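Local coordinates for conserved hypothetical alanine and leucine RICH protein (Mycobacterium tuberculosis, PDB 2WAM), which is of unknown function but belongs to the PAC2 family and represents a duplicated gene family of actinobacteria, at residues H88-L93 with S132-R137; L136-G141 with G265-P270; V181-P186 with E336-Q341; T194-N199 with G236-V241. One frame throughout, in Å; residues are numbered along the deposited sequence.

Contact 1 of 4, residues H88-L93 with S132-R137; sequences HLKAAL and SLYALR
Leu89 and Leu136 meet where helix 81-92 packs on one face of the large mixed sheet, an alpha/beta layer within the PAC2 region. The axis of helix segment 88-92 passes 9.2 Å from that of strand 132-137, at 59° between their directions, and no hydrogen bond joins the two. Apolar packing comes first. With CG beside its backbone N (chi1 -64°), Leu136 brings CD2 against the last turn of the helix, 3.9 Å from Leu89 CB and 4.3 Å from Leu93 CB. Leu136 CD2 also lies 3.7 Å from Leu89 O. A branched apolar chain suits this place, since Leu136 packs as well on Phe144 and Leu146 of the neighbouring strand 143-148. A second group of contacts sets side chain against backbone: Leu93, the first residue to leave helical geometry, lies along the peptide carbonyl of Arg137, its CB 3.4 Å from Arg137 O. Arg137 thus contributes backbone here, while its guanidinium runs off from the helix. Lastly, Lys90 and Tyr134 meet through carbon. Lys90 bends at chi3 (71°) and brings CE to 3.5 Å from Tyr134 CE1, approaching the ring obliquely. Its methylenes lie against the ring while its amine reaches an acid: Lys90 NZ, 3.8 Å from Tyr134 OH, forms a salt bridge with Glu130 OE2, whereas that hydroxyl is hydrogen-bonded to Glu130 OE1.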
loop_
_atom_site.group_PDB
_atom_site.type_symbol
_atom_site.label_atom_id
_atom_site.label_comp_id
_atom_site.label_asym_id
_atom_site.label_seq_id
_atom_site.Cartn_x
_atom_site.Cartn_y
_atom_site.Cartn_z
ATOM N N HIS A 88 -29.149 -1.345 23.231
ATOM C CA HIS A 88 -29.887 -0.488 24.139
ATOM C C HIS A 88 -29.167 0.813 24.407
ATOM O O HIS A 88 -29.766 1.881 24.331
ATOM C CB HIS A 88 -30.223 -1.171 25.458
ATOM C CG HIS A 88 -30.988 -0.283 26.382
ATOM N ND1 HIS A 88 -32.292 0.091 26.137
ATOM C CD2 HIS A 88 -30.614 0.359 27.515
ATOM C CE1 HIS A 88 -32.694 0.908 27.094
ATOM N NE2 HIS A 88 -31.695 1.086 27.941
ATOM N N LEU A 89 -27.883 0.726 24.728
ATOM C CA LEU A 89 -27.070 1.925 24.880
ATOM C C LEU A 89 -27.198 2.843 23.658
ATOM O O LEU A 89 -27.494 4.021 23.795
ATOM C CB LEU A 89 -25.602 1.568 25.130
ATOM C CG LEU A 89 -25.262 0.855 26.438
ATOM C CD1 LEU A 89 -23.777 0.473 26.481
ATOM C CD2 LEU A 89 -25.637 1.719 27.620
ATOM N N LYS A 90 -26.975 2.305 22.464
ATOM C CA LYS A 90 -27.043 3.124 21.258
ATOM C C LYS A 90 -28.431 3.747 21.017
ATOM O O LYS A 90 -28.534 4.831 20.454
ATOM C CB LYS A 90 -26.596 2.320 20.043
ATOM C CG LYS A 90 -25.170 1.810 20.137
ATOM C CD LYS A 90 -24.963 0.545 19.293
ATOM C CE LYS A 90 -24.989 0.859 17.814
ATOM N NZ LYS A 90 -25.321 -0.344 17.009
ATOM N N ALA A 91 -29.483 3.067 21.459
ATOM C CA ALA A 91 -30.860 3.515 21.251
ATOM C C ALA A 91 -31.340 4.522 22.304
ATOM O O ALA A 91 -32.167 5.378 22.027
ATOM C CB ALA A 91 -31.793 2.307 21.226
ATOM N N ALA A 92 -30.813 4.402 23.514
ATOM C CA ALA A 92 -31.298 5.169 24.643
ATOM C C ALA A 92 -30.482 6.436 24.930
ATOM O O ALA A 92 -30.980 7.364 25.561
ATOM C CB ALA A 92 -31.365 4.274 25.887
ATOM N N LEU A 93 -29.241 6.480 24.452
ATOM C CA LEU A 93 -28.351 7.621 24.692
ATOM C C LEU A 93 -27.866 8.290 23.411
ATOM O O LEU A 93 -27.856 7.669 22.349
ATOM C CB LEU A 93 -27.158 7.171 25.514
ATOM C CG LEU A 93 -27.507 6.774 26.948
ATOM C CD1 LEU A 93 -26.328 6.085 27.567
ATOM C CD2 LEU A 93 -27.947 7.989 27.789
ATOM N N SER A 132 -17.942 -1.060 15.097
ATOM C CA SER A 132 -17.771 0.383 15.267
ATOM C C SER A 132 -17.341 0.850 16.665
ATOM O O SER A 132 -17.621 0.205 17.679
ATOM C CB SER A 132 -19.045 1.111 14.834
ATOM O OG SER A 132 -19.240 1.000 13.427
ATOM N N LEU A 133 -16.638 1.975 16.701
ATOM C CA LEU A 133 -16.341 2.642 17.959
ATOM C C LEU A 133 -17.222 3.879 18.070
ATOM O O LEU A 133 -17.092 4.801 17.264
ATOM C CB LEU A 133 -14.860 3.037 18.027
ATOM C CG LEU A 133 -14.424 3.745 19.316
ATOM C CD1 LEU A 133 -14.719 2.893 20.526
ATOM C CD2 LEU A 133 -12.969 4.085 19.267
ATOM N N TYR A 134 -18.115 3.890 19.058
ATOM C CA TYR A 134 -19.019 5.027 19.306
ATOM C C TYR A 134 -18.642 5.895 20.512
ATOM O O TYR A 134 -18.067 5.413 21.484
ATOM C CB TYR A 134 -20.448 4.534 19.539
ATOM C CG TYR A 134 -21.038 3.771 18.385
ATOM C CD1 TYR A 134 -21.044 2.386 18.378
ATOM C CD2 TYR A 134 -21.596 4.438 17.302
ATOM C CE1 TYR A 134 -21.585 1.678 17.328
ATOM C CE2 TYR A 134 -22.139 3.741 16.252
ATOM C CZ TYR A 134 -22.136 2.355 16.271
ATOM O OH TYR A 134 -22.675 1.653 15.219
ATOM N N ALA A 135 -18.988 7.179 20.434
ATOM C CA ALA A 135 -18.985 8.076 21.594
ATOM C C ALA A 135 -20.422 8.306 22.036
ATOM O O ALA A 135 -21.267 8.663 21.234
ATOM C CB ALA A 135 -18.332 9.395 21.261
ATOM N N LEU A 136 -20.689 8.089 23.314
ATOM C CA LEU A 136 -22.013 8.300 23.877
ATOM C C LEU A 136 -21.936 9.263 25.066
ATOM O O LEU A 136 -20.850 9.599 25.535
ATOM C CB LEU A 136 -22.622 6.967 24.338
ATOM C CG LEU A 136 -22.934 5.877 23.306
ATOM C CD1 LEU A 136 -21.664 5.180 22.874
ATOM C CD2 LEU A 136 -23.913 4.841 23.876
ATOM N N ARG A 137 -23.094 9.700 25.549
ATOM C CA ARG A 137 -23.169 10.455 26.793
ATOM C C ARG A 137 -24.255 9.864 27.668
ATOM O O ARG A 137 -25.344 9.558 27.189
ATOM C CB ARG A 137 -23.453 11.936 26.540
ATOM C CG ARG A 137 -22.645 12.539 25.411
ATOM C CD ARG A 137 -22.991 13.996 25.221
ATOM N NE ARG A 137 -22.144 14.837 26.052
ATOM C CZ ARG A 137 -22.542 15.970 26.613
ATOM N NH1 ARG A 137 -23.791 16.392 26.447
ATOM N NH2 ARG A 137 -21.694 16.669 27.352
#

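Contact 2 of 4, residues L136-G141 with G265-P270; sequences LRDSIG and GSLQLP
Asp138 joins Gln268 at the hairpin between strands 131-137 and 143-148, which closes in a type I turn from Asp138 to Gly141 overlapped by an Asx turn; segment 265-270, linking helices 251-265 and 272-289, runs past it. Both carboxylate oxygens of Asp138 are engaged. OD1 accepts a nearly straight bond from Gln268 N (3.0 Å, 174°), which comes from above the carboxylate plane, and a further hydrogen bond from a water that also donates to Ser266 O. OD2 turns back on its own chain, where it receives Ile140 N at 3.1 Å, the bond of the Asx turn, and also Thr142 N. A chi1 of 75° sets the carboxylate between these two jobs, and aspartate is short enough to do both. Next, Ser139 N returns a bond to Gln268 O (3.0 Å, 169°), so that Gln268 is held through both its backbone N-H and its carbonyl. Ser139 OG lies 3.4 Å from Pro270 CD. Ile140 crosses the Gln268 side chain at about a right angle, CG2 lying 3.8 Å from Gln268 OE1. Gly141 closes the turn with positive phi, a conformation easy for glycine, and its N donates to Asp138 O at 2.8 Å.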
loop_
_atom_site.group_PDB
_atom_site.type_symbol
_atom_site.label_atom_id
_atom_site.label_comp_id
_atom_site.label_asym_id
_atom_site.label_seq_id
_atom_site.Cartn_x
_atom_site.Cartn_y
_atom_site.Cartn_z
ATOM N N LEU A 136 -20.689 8.089 23.314
ATOM C CA LEU A 136 -22.013 8.300 23.877
ATOM C C LEU A 136 -21.936 9.263 25.066
ATOM O O LEU A 136 -20.850 9.599 25.535
ATOM C CB LEU A 136 -22.622 6.967 24.338
ATOM C CG LEU A 136 -22.934 5.877 23.306
ATOM C CD1 LEU A 136 -21.664 5.180 22.874
ATOM C CD2 LEU A 136 -23.913 4.841 23.876
ATOM N N ARG A 137 -23.094 9.700 25.549
ATOM C CA ARG A 137 -23.169 10.455 26.793
ATOM C C ARG A 137 -24.255 9.864 27.668
ATOM O O ARG A 137 -25.344 9.558 27.189
ATOM C CB ARG A 137 -23.453 11.936 26.540
ATOM C CG ARG A 137 -22.645 12.539 25.411
ATOM C CD ARG A 137 -22.991 13.996 25.221
ATOM N NE ARG A 137 -22.144 14.837 26.052
ATOM C CZ ARG A 137 -22.542 15.970 26.613
ATOM N NH1 ARG A 137 -23.791 16.392 26.447
ATOM N NH2 ARG A 137 -21.694 16.669 27.352
ATOM N N ASP A 138 -23.953 9.696 28.951
ATOM C CA ASP A 138 -24.929 9.163 29.892
ATOM C C ASP A 138 -25.945 10.231 30.310
ATOM O O ASP A 138 -25.920 11.354 29.806
ATOM C CB ASP A 138 -24.237 8.548 31.110
ATOM C CG ASP A 138 -23.685 9.586 32.061
ATOM O OD1 ASP A 138 -23.122 9.173 33.097
ATOM O OD2 ASP A 138 -23.814 10.804 31.780
ATOM N N SER A 139 -26.826 9.883 31.241
ATOM C CA SER A 139 -27.984 10.724 31.516
ATOM C C SER A 139 -27.644 12.099 32.098
ATOM O O SER A 139 -28.505 12.975 32.145
ATOM C CB SER A 139 -28.994 9.992 32.389
ATOM O OG SER A 139 -29.442 8.802 31.760
ATOM N N ILE A 140 -26.394 12.294 32.516
ATOM C CA ILE A 140 -25.945 13.603 32.991
ATOM C C ILE A 140 -24.853 14.198 32.106
ATOM O O ILE A 140 -24.203 15.183 32.471
ATOM C CB ILE A 140 -25.422 13.549 34.450
ATOM C CG1 ILE A 140 -24.148 12.710 34.543
ATOM C CG2 ILE A 140 -26.493 13.003 35.391
ATOM C CD1 ILE A 140 -23.545 12.730 35.908
ATOM N N GLY A 141 -24.624 13.580 30.953
ATOM C CA GLY A 141 -23.693 14.128 29.979
ATOM C C GLY A 141 -22.240 13.687 30.078
ATOM O O GLY A 141 -21.391 14.221 29.373
ATOM N N GLY A 265 -18.227 1.988 35.991
ATOM C CA GLY A 265 -17.827 3.125 35.179
ATOM C C GLY A 265 -18.256 4.479 35.707
ATOM O O GLY A 265 -17.838 5.521 35.174
ATOM N N SER A 266 -19.077 4.469 36.759
ATOM C CA SER A 266 -19.641 5.705 37.296
ATOM C C SER A 266 -20.525 6.379 36.241
ATOM O O SER A 266 -20.446 7.586 35.997
ATOM C CB SER A 266 -18.527 6.649 37.759
ATOM O OG SER A 266 -17.992 6.207 38.991
ATOM N N LEU A 267 -21.350 5.572 35.595
ATOM C CA LEU A 267 -22.227 6.063 34.561
ATOM C C LEU A 267 -23.670 5.984 35.031
ATOM O O LEU A 267 -24.043 5.103 35.819
ATOM C CB LEU A 267 -22.043 5.261 33.271
ATOM C CG LEU A 267 -20.715 5.454 32.529
ATOM C CD1 LEU A 267 -20.733 4.673 31.238
ATOM C CD2 LEU A 267 -20.452 6.923 32.252
ATOM N N GLN A 268 -24.472 6.933 34.564
ATOM C CA GLN A 268 -25.900 6.880 34.781
ATOM C C GLN A 268 -26.540 6.411 33.485
ATOM O O GLN A 268 -26.569 7.137 32.493
ATOM C CB GLN A 268 -26.436 8.239 35.234
ATOM C CG GLN A 268 -25.840 8.692 36.546
ATOM C CD GLN A 268 -26.703 9.699 37.281
ATOM O OE1 GLN A 268 -27.893 9.853 36.993
ATOM N NE2 GLN A 268 -26.106 10.388 38.243
ATOM N N LEU A 269 -27.035 5.179 33.499
ATOM C CA LEU A 269 -27.578 4.573 32.296
ATOM C C LEU A 269 -29.091 4.394 32.419
ATOM O O LEU A 269 -29.562 3.798 33.387
ATOM C CB LEU A 269 -26.866 3.244 32.022
ATOM C CG LEU A 269 -25.331 3.309 31.878
ATOM C CD1 LEU A 269 -24.691 1.925 31.707
ATOM C CD2 LEU A 269 -24.943 4.219 30.724
ATOM N N PRO A 270 -29.857 4.944 31.452
ATOM C CA PRO A 270 -31.325 4.859 31.491
ATOM C C PRO A 270 -31.805 3.492 31.038
ATOM O O PRO A 270 -31.914 3.250 29.842
ATOM C CB PRO A 270 -31.772 5.927 30.487
ATOM C CG PRO A 270 -30.623 6.065 29.540
ATOM C CD PRO A 270 -29.371 5.736 30.305
HETATM O O HOH W 1 -21.612 9.960 35.162
#

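Contact 3 of 4, residues V181-P186 with E336-Q341; sequences VPMAVP and ERFLAQ
Phe338 lays one face of its ring against the backbone of Pro182, and it has more surface buried here than any other residue of the two segments. Pro182 O stands over that face near the CB side of the ring, and Met183 CA lies over the same face. The proline ring adds an apolar touch, its CB 4.2 Å from Phe338 CD2. Proline suits this position because the adjoining strand, 234-242, is bonded through Val181 and Met183 on either side of it, so its lack of an N-H does not interrupt that bonding. Pro182 also packs against Ser76, Ala78 and Thr246. The setting is a helix-on-sheet packing: C-terminal helix 333-343 lies over the end of strand 174-183, and the short axes approach to 7.4 Å at 136° between their directions. Val181 supplies the beta-branched filler of this interface. Its CG2, anti to the backbone N, reaches Phe338 CB at 4.0 Å, crossing that side chain roughly perpendicularly, while Val181 CB meets Leu339 CD1 at 4.1 Å. Leu339 also packs on Phe75 and Val215. Met183 points its CB away from the helix, yet bends at chi2 and chi3 and returns its sulfur to the ring in a Met-aromatic contact. Met183 SD sits 5.2 Å from the centroid of the Phe338 ring and 57° off the ring normal, neither squarely above nor beside it. Beyond it Ala184, centre of an inverse gamma turn, brings its N to 4.1 Å from Phe338 CE1; that N also makes a weak hydrogen bond to Glu334 OE1.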
loop_
_atom_site.group_PDB
_atom_site.type_symbol
_atom_site.label_atom_id
_atom_site.label_comp_id
_atom_site.label_asym_id
_atom_site.label_seq_id
_atom_site.Cartn_x
_atom_site.Cartn_y
_atom_site.Cartn_z
ATOM N N VAL A 181 -22.085 -16.548 29.330
ATOM C CA VAL A 181 -21.789 -17.970 29.290
ATOM C C VAL A 181 -23.053 -18.677 29.766
ATOM O O VAL A 181 -23.720 -18.201 30.682
ATOM C CB VAL A 181 -20.556 -18.330 30.165
ATOM C CG1 VAL A 181 -20.774 -17.915 31.613
ATOM C CG2 VAL A 181 -20.240 -19.816 30.079
ATOM N N PRO A 182 -23.421 -19.781 29.110
ATOM C CA PRO A 182 -24.574 -20.554 29.590
ATOM C C PRO A 182 -24.162 -21.345 30.820
ATOM O O PRO A 182 -23.050 -21.847 30.839
ATOM C CB PRO A 182 -24.882 -21.509 28.430
ATOM C CG PRO A 182 -24.055 -21.012 27.262
ATOM C CD PRO A 182 -22.878 -20.309 27.850
ATOM N N MET A 183 -25.024 -21.425 31.829
ATOM C CA MET A 183 -24.726 -22.184 33.036
ATOM C C MET A 183 -25.977 -22.900 33.508
ATOM O O MET A 183 -27.100 -22.507 33.177
ATOM C CB MET A 183 -24.209 -21.270 34.153
ATOM C CG MET A 183 -22.921 -20.540 33.813
ATOM S SD MET A 183 -21.467 -21.613 33.830
ATOM C CE MET A 183 -21.258 -21.862 35.590
ATOM N N ALA A 184 -25.778 -23.960 34.277
ATOM C CA ALA A 184 -26.893 -24.655 34.895
ATOM C C ALA A 184 -27.462 -23.814 36.044
ATOM O O ALA A 184 -27.116 -24.023 37.204
ATOM C CB ALA A 184 -26.444 -26.009 35.389
ATOM N N VAL A 185 -28.320 -22.852 35.705
ATOM C CA VAL A 185 -28.979 -21.978 36.683
ATOM C C VAL A 185 -30.401 -21.689 36.221
ATOM O O VAL A 185 -30.673 -21.684 35.029
ATOM C CB VAL A 185 -28.234 -20.622 36.871
ATOM C CG1 VAL A 185 -26.956 -20.800 37.684
ATOM C CG2 VAL A 185 -27.940 -19.963 35.524
ATOM N N PRO A 186 -31.317 -21.444 37.165
ATOM C CA PRO A 186 -32.714 -21.197 36.792
ATOM C C PRO A 186 -32.938 -19.731 36.465
ATOM O O PRO A 186 -32.275 -18.866 37.032
ATOM C CB PRO A 186 -33.486 -21.533 38.075
ATOM C CG PRO A 186 -32.437 -21.795 39.148
ATOM C CD PRO A 186 -31.116 -21.358 38.619
ATOM N N GLU A 336 -15.629 -23.720 31.907
ATOM C CA GLU A 336 -14.799 -24.246 30.816
ATOM C C GLU A 336 -15.590 -25.037 29.773
ATOM O O GLU A 336 -15.452 -24.810 28.570
ATOM C CB GLU A 336 -13.703 -25.156 31.370
ATOM C CG GLU A 336 -12.379 -24.487 31.678
ATOM C CD GLU A 336 -11.326 -25.490 32.129
ATOM O OE1 GLU A 336 -11.705 -26.582 32.611
ATOM O OE2 GLU A 336 -10.119 -25.191 32.000
ATOM N N ARG A 337 -16.397 -25.985 30.241
ATOM C CA ARG A 337 -17.132 -26.889 29.357
ATOM C C ARG A 337 -18.155 -26.144 28.510
ATOM O O ARG A 337 -18.344 -26.457 27.334
ATOM C CB ARG A 337 -17.820 -27.986 30.176
ATOM C CG ARG A 337 -18.694 -28.919 29.364
ATOM C CD ARG A 337 -19.177 -30.080 30.214
ATOM N NE ARG A 337 -20.214 -30.857 29.539
ATOM C CZ ARG A 337 -20.655 -32.044 29.953
ATOM N NH1 ARG A 337 -20.145 -32.606 31.042
ATOM N NH2 ARG A 337 -21.604 -32.675 29.272
ATOM N N PHE A 338 -18.803 -25.155 29.124
ATOM C CA PHE A 338 -19.855 -24.367 28.484
ATOM C C PHE A 338 -19.316 -23.292 27.542
ATOM O O PHE A 338 -19.838 -23.110 26.444
ATOM C CB PHE A 338 -20.747 -23.707 29.538
ATOM C CG PHE A 338 -21.845 -24.594 30.054
ATOM C CD1 PHE A 338 -21.918 -24.916 31.401
ATOM C CD2 PHE A 338 -22.811 -25.097 29.195
ATOM C CE1 PHE A 338 -22.931 -25.722 31.881
ATOM C CE2 PHE A 338 -23.825 -25.903 29.667
ATOM C CZ PHE A 338 -23.887 -26.217 31.013
ATOM N N LEU A 339 -18.285 -22.571 27.983
ATOM C CA LEU A 339 -17.684 -21.517 27.168
ATOM C C LEU A 339 -16.992 -22.093 25.928
ATOM O O LEU A 339 -17.141 -21.565 24.829
ATOM C CB LEU A 339 -16.694 -20.685 27.989
ATOM C CG LEU A 339 -16.259 -19.357 27.359
ATOM C CD1 LEU A 339 -17.266 -18.258 27.647
ATOM C CD2 LEU A 339 -14.877 -18.938 27.838
ATOM N N ALA A 340 -16.238 -23.175 26.110
ATOM C CA ALA A 340 -15.565 -23.840 24.998
ATOM C C ALA A 340 -16.580 -24.375 23.990
ATOM O O ALA A 340 -16.309 -24.431 22.791
ATOM C CB ALA A 340 -14.657 -24.972 25.509
ATOM N N GLN A 341 -17.749 -24.762 24.496
ATOM C CA GLN A 341 -18.817 -25.323 23.675
ATOM C C GLN A 341 -19.382 -24.273 22.731
ATOM O O GLN A 341 -19.648 -24.560 21.561
ATOM C CB GLN A 341 -19.930 -25.880 24.571
ATOM C CG GLN A 341 -21.163 -26.375 23.827
ATOM C CD GLN A 341 -22.332 -26.634 24.759
ATOM O OE1 GLN A 341 -22.153 -27.095 25.889
ATOM N NE2 GLN A 341 -23.538 -26.337 24.288
#

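Contact 4 of 4, residues T194-N199 with G236-V241; sequences TAHSNN and GFTVHV
Gly236 O is approached by several groups of the opposite strand. His196 N gives it a regular hydrogen bond of 2.9 Å, the CA-H of Ala195 points to it with CA 3.4 Å away, and the imidazole of His196 turns a face to it, the oxygen lying above the ring toward its rim. The same face covers the alpha carbon: Gly236 CA is 3.8 Å from the centroid of the His196 ring and 20° off its normal, a CH-pi contact. With no side chain at Gly236, the His196 ring can lie directly on its alpha carbon. Gly236 N completes the pair by donating to His196 O at 2.8 Å. These residues belong to two antiparallel strands at one end of the mixed sheet, 193-197 being outermost within the chain and 234-242 its neighbour. His196-Gly236 and Thr194-Thr238 are hydrogen-bonded pairs, with Ala195-Phe237 the non-hydrogen-bonded pair between them. Thr194 N donates to Thr238 O at 2.8 Å, and Thr238 N answers to Thr194 O at 3.1 Å. On the face carrying the threonines, His196 stretches along the sheet until NE2 meets Thr238 OG1 at 3.4 Å, in the plane of the imidazole; the bond is weak, and the firmer partner of the ring is Glu224, at ND1. Phe335 of helix 333-343 packs on both threonines, whereas a second subunit bonds to the backbone of Ser197 and sets its His122 on His196. On the other face the pair is apolar: Ala195, a small residue, meets the Phe237 ring obliquely, CB 4.0 Å from Phe237 CE2.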
loop_
_atom_site.group_PDB
_atom_site.type_symbol
_atom_site.label_atom_id
_atom_site.label_comp_id
_atom_site.label_asym_id
_atom_site.label_seq_id
_atom_site.Cartn_x
_atom_site.Cartn_y
_atom_site.Cartn_z
ATOM N N THR A 194 -19.515 -13.676 36.575
ATOM C CA THR A 194 -18.104 -13.819 36.933
ATOM C C THR A 194 -17.248 -12.626 36.475
ATOM O O THR A 194 -17.083 -12.365 35.284
ATOM C CB THR A 194 -17.482 -15.190 36.520
ATOM O OG1 THR A 194 -17.097 -15.178 35.146
ATOM C CG2 THR A 194 -18.449 -16.310 36.757
ATOM N N ALA A 195 -16.715 -11.912 37.458
ATOM C CA ALA A 195 -15.946 -10.703 37.240
ATOM C C ALA A 195 -14.470 -11.012 37.059
ATOM O O ALA A 195 -13.941 -11.934 37.671
ATOM C CB ALA A 195 -16.133 -9.771 38.421
ATOM N N HIS A 196 -13.810 -10.234 36.208
ATOM C CA HIS A 196 -12.355 -10.277 36.101
ATOM C C HIS A 196 -11.780 -8.869 35.971
ATOM O O HIS A 196 -12.429 -7.959 35.448
ATOM C CB HIS A 196 -11.871 -11.202 34.966
ATOM C CG HIS A 196 -12.767 -11.225 33.769
ATOM N ND1 HIS A 196 -12.399 -10.684 32.556
ATOM C CD2 HIS A 196 -14.009 -11.735 33.593
ATOM C CE1 HIS A 196 -13.374 -10.858 31.686
ATOM N NE2 HIS A 196 -14.366 -11.489 32.289
ATOM N N SER A 197 -10.564 -8.685 36.468
ATOM C CA SER A 197 -9.937 -7.375 36.410
ATOM C C SER A 197 -8.470 -7.504 36.734
ATOM O O SER A 197 -8.053 -8.497 37.324
ATOM C CB SER A 197 -10.601 -6.423 37.403
ATOM O OG SER A 197 -9.915 -5.190 37.458
ATOM N N ASN A 198 -7.682 -6.512 36.337
ATOM C CA ASN A 198 -6.292 -6.475 36.762
ATOM C C ASN A 198 -6.146 -5.544 37.951
ATOM O O ASN A 198 -5.044 -5.163 38.331
ATOM C CB ASN A 198 -5.331 -6.110 35.617
ATOM C CG ASN A 198 -5.474 -4.678 35.160
ATOM O OD1 ASN A 198 -6.520 -4.061 35.319
ATOM N ND2 ASN A 198 -4.421 -4.149 34.567
ATOM N N ASN A 199 -7.284 -5.185 38.535
ATOM C CA ASN A 199 -7.313 -4.453 39.793
ATOM C C ASN A 199 -8.396 -4.991 40.727
ATOM O O ASN A 199 -9.580 -4.741 40.524
ATOM C CB ASN A 199 -7.516 -2.964 39.548
ATOM C CG ASN A 199 -7.784 -2.200 40.825
ATOM O OD1 ASN A 199 -7.707 -2.756 41.923
ATOM N ND2 ASN A 199 -8.104 -0.919 40.691
ATOM N N GLY A 236 -13.977 -6.867 33.375
ATOM C CA GLY A 236 -14.791 -7.655 32.481
ATOM C C GLY A 236 -15.839 -8.402 33.260
ATOM O O GLY A 236 -15.588 -8.883 34.359
ATOM N N PHE A 237 -17.028 -8.491 32.688
ATOM C CA PHE A 237 -18.130 -9.170 33.344
ATOM C C PHE A 237 -18.731 -10.212 32.425
ATOM O O PHE A 237 -19.119 -9.921 31.299
ATOM C CB PHE A 237 -19.185 -8.161 33.790
ATOM C CG PHE A 237 -18.659 -7.134 34.725
ATOM C CD1 PHE A 237 -18.429 -5.838 34.291
ATOM C CD2 PHE A 237 -18.364 -7.467 36.041
ATOM C CE1 PHE A 237 -17.929 -4.873 35.165
ATOM C CE2 PHE A 237 -17.865 -6.526 36.919
ATOM C CZ PHE A 237 -17.647 -5.217 36.480
ATOM N N THR A 238 -18.792 -11.438 32.910
ATOM C CA THR A 238 -19.377 -12.517 32.153
ATOM C C THR A 238 -20.630 -12.968 32.883
ATOM O O THR A 238 -20.563 -13.561 33.957
ATOM C CB THR A 238 -18.396 -13.668 32.022
ATOM O OG1 THR A 238 -17.186 -13.186 31.418
ATOM C CG2 THR A 238 -18.995 -14.766 31.168
ATOM N N VAL A 239 -21.777 -12.651 32.303
ATOM C CA VAL A 239 -23.060 -12.914 32.937
ATOM C C VAL A 239 -23.506 -14.367 32.688
ATOM O O VAL A 239 -23.197 -14.952 31.640
ATOM C CB VAL A 239 -24.127 -11.864 32.492
ATOM C CG1 VAL A 239 -24.282 -11.816 30.955
ATOM C CG2 VAL A 239 -25.451 -12.108 33.167
ATOM N N HIS A 240 -24.205 -14.954 33.660
ATOM C CA HIS A 240 -24.653 -16.339 33.541
ATOM C C HIS A 240 -26.091 -16.453 33.051
ATOM O O HIS A 240 -27.010 -15.923 33.667
ATOM C CB HIS A 240 -24.489 -17.072 34.869
ATOM C CG HIS A 240 -23.074 -17.122 35.356
ATOM N ND1 HIS A 240 -22.721 -16.831 36.654
ATOM C CD2 HIS A 240 -21.920 -17.416 34.711
ATOM C CE1 HIS A 240 -21.414 -16.951 36.791
ATOM N NE2 HIS A 240 -20.904 -17.304 35.627
ATOM N N VAL A 241 -26.272 -17.146 31.935
ATOM C CA VAL A 241 -27.595 -17.343 31.352
ATOM C C VAL A 241 -28.020 -18.802 31.484
ATOM O O VAL A 241 -27.244 -19.711 31.172
ATOM C CB VAL A 241 -27.621 -16.968 29.845
ATOM C CG1 VAL A 241 -29.018 -17.150 29.273
ATOM C CG2 VAL A 241 -27.127 -15.547 29.630
#

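All four contacts reach the one mixed sheet. Contacts 1 and 2 share Leu136 and Arg137 on strand 131-137, and their centres are about 10 Å apart; His88 NE2 probably bonds to Pro270 O at 2.9 Å, while Leu93 packs on Leu269. Contacts 3 and 4, with centres about 14 Å apart, join through neighbouring strands 174-183 and 234-242: Met183 N lies 2.9 Å from Val241 O, a probable hydrogen bond. Contact 1 lies across the chain's centre from both 3 and 4. Contacts 2 and 3 have centres about 31 Å apart, but contact 2 comes within about 7 Å of contact 4 at nearest atoms. The function being unknown, none is assigned to an active site.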